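Local atomic coordinates of Protease/Reverse transcriptase/ribonuclease H (Eastern chimpanzee simian foamy virus, PDB entry 7KSF), a protein that carries an aspartic protease together with a reverse transcriptase and ribonuclease H, and probably copies foamy-virus RNA into DNA. Residues Q190-N195 / G272-W277. The protein carries 1 engineered substitution. Numbering follows the deposited sequence.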
# COMPACT_ATOMS: atom_id res chain seq x y z
N GLN A 190 7.74 -18.54 29.06
CA GLN A 190 8.86 -19.45 29.21
C GLN A 190 10.15 -18.65 29.22
O GLN A 190 10.40 -17.85 28.31
CB GLN A 190 8.87 -20.48 28.07
CG GLN A 190 10.05 -21.44 28.08
CD GLN A 190 9.98 -22.49 26.99
OE1 GLN A 190 8.89 -22.83 26.51
NE2 GLN A 190 11.13 -23.00 26.59
N ASN A 191 10.97 -18.87 30.25
CA ASN A 191 12.30 -18.29 30.29
C ASN A 191 13.18 -18.91 29.22
O ASN A 191 12.90 -20.00 28.70
CB ASN A 191 12.93 -18.49 31.67
CG ASN A 191 12.22 -17.73 32.75
OD1 ASN A 191 11.01 -17.50 32.68
ND2 ASN A 191 12.96 -17.33 33.77
N SER A 192 14.26 -18.22 28.89
CA SER A 192 15.13 -18.68 27.82
C SER A 192 16.49 -18.02 27.98
O SER A 192 16.67 -17.11 28.78
CB SER A 192 14.53 -18.36 26.45
OG SER A 192 15.52 -18.35 25.44
N THR A 193 17.45 -18.52 27.19
CA THR A 193 18.78 -17.93 27.18
C THR A 193 18.81 -16.65 26.35
O THR A 193 19.42 -15.66 26.76
CB THR A 193 19.79 -18.94 26.63
OG1 THR A 193 19.71 -20.15 27.38
CG2 THR A 193 21.20 -18.38 26.71
N MET A 194 18.14 -16.65 25.20
CA MET A 194 18.15 -15.51 24.30
C MET A 194 17.04 -14.53 24.67
O MET A 194 15.97 -14.93 25.12
CB MET A 194 17.96 -15.98 22.85
CG MET A 194 18.01 -14.86 21.83
SD MET A 194 19.49 -13.85 22.02
CE MET A 194 19.26 -12.62 20.74
N ASN A 195 17.32 -13.25 24.47
CA ASN A 195 16.32 -12.20 24.63
C ASN A 195 16.45 -11.21 23.48
O ASN A 195 17.55 -10.91 23.03
CB ASN A 195 16.48 -11.46 25.96
CG ASN A 195 15.28 -10.61 26.30
OD1 ASN A 195 14.37 -11.06 27.00
ND2 ASN A 195 15.27 -9.38 25.81
N GLY A 272 8.90 -7.05 32.49
CA GLY A 272 9.64 -7.88 33.42
C GLY A 272 9.31 -9.36 33.37
O GLY A 272 9.71 -10.10 34.28
N LYS A 273 8.59 -9.81 32.35
CA LYS A 273 8.22 -11.21 32.20
C LYS A 273 8.64 -11.67 30.81
O LYS A 273 8.42 -10.97 29.82
CB LYS A 273 6.72 -11.40 32.41
CG LYS A 273 6.27 -12.84 32.37
CD LYS A 273 4.83 -12.97 32.82
CE LYS A 273 4.34 -14.40 32.65
NZ LYS A 273 2.90 -14.54 33.01
N GLN A 274 9.26 -12.85 30.75
CA GLN A 274 9.80 -13.37 29.51
C GLN A 274 8.79 -14.29 28.84
O GLN A 274 8.21 -15.16 29.50
CB GLN A 274 11.11 -14.12 29.78
CG GLN A 274 11.91 -14.49 28.54
CD GLN A 274 13.29 -15.04 28.88
OE1 GLN A 274 14.04 -15.45 28.00
NE2 GLN A 274 13.62 -15.06 30.17
N TYR A 275 8.57 -14.10 27.54
CA TYR A 275 7.64 -14.91 26.77
C TYR A 275 8.37 -15.53 25.58
O TYR A 275 9.50 -15.17 25.26
CB TYR A 275 6.45 -14.07 26.28
CG TYR A 275 5.49 -13.68 27.38
CD1 TYR A 275 5.48 -12.39 27.89
CD2 TYR A 275 4.59 -14.60 27.90
CE1 TYR A 275 4.59 -12.02 28.89
CE2 TYR A 275 3.70 -14.25 28.90
CZ TYR A 275 3.71 -12.96 29.40
OH TYR A 275 2.83 -12.60 30.39
N CYS A 276 7.70 -16.48 24.94
CA CYS A 276 8.26 -17.17 23.78
C CYS A 276 7.17 -17.35 22.72
O CYS A 276 5.97 -17.33 23.02
CB CYS A 276 8.86 -18.52 24.16
SG CYS A 276 10.33 -18.41 25.20
N TRP A 277 7.61 -17.52 21.48
CA TRP A 277 6.70 -17.64 20.34
C TRP A 277 6.40 -19.10 20.05
O TRP A 277 7.32 -19.92 19.90
CB TRP A 277 7.29 -16.97 19.10
CG TRP A 277 7.23 -15.48 19.13
CD1 TRP A 277 8.17 -14.64 19.65
CD2 TRP A 277 6.19 -14.66 18.61
NE1 TRP A 277 7.76 -13.33 19.49
CE2 TRP A 277 6.55 -13.32 18.86
CE3 TRP A 277 4.97 -14.92 17.97
CZ2 TRP A 277 5.75 -12.25 18.48
CZ3 TRP A 277 4.18 -13.85 17.59
CH2 TRP A 277 4.57 -12.54 17.85
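The side chain of Gln-274 pushes out from its strand into the bend of the loop 190-195 and lays its amide against main chain, between Asn-191 and Ser-192. Its CG stands anti to the backbone N (chi1 -169°), and the chain stays extended beyond, which carries CD to 3.3 Å from Ser-192 N and also brings it near Asn-191 CA. Closer to the strand, Gln-274 CG passes Gln-190 O at 3.7 Å. The CB of Asn-191 points away overall yet still brushes the end of Gln-274; the two side chains cross at about a right angle, with their amide planes 25° apart. The main chains themselves are joined here by one weak bond, from Gln-190 N to Gln-274 O at 3.4 Å. It lies where the antiparallel pairing of strand 187-189 with 273-277 gives out: the backbone of Cys-276 is still hydrogen-bonded to that of Thr-188, whereas past Asn-191 the first chain swings off into the loop. Strand 273-277 also pairs with 268-270 on its other edge, as the return arm of a tight hairpin in which Gly-272, at positive phi, sits at the turn. By comparison with other reverse transcriptases, this small three-stranded sheet probably belongs to the fingers of the polymerase. Two residues along from Gln-274, Cys-276 also points toward the loop, and its SG lies 3.2 Å from Gln-190 O and 3.8 Å from Gln-190 CB. Farther along, the loop makes an ST turn, Met-194 N donating to Ser-192 OG at 3.1 Å. That hydroxyl is also hydrogen-bonded to Trp-264 O, while Ala-267 packs against the side chains of Ser-192, Gln-274 and Cys-276.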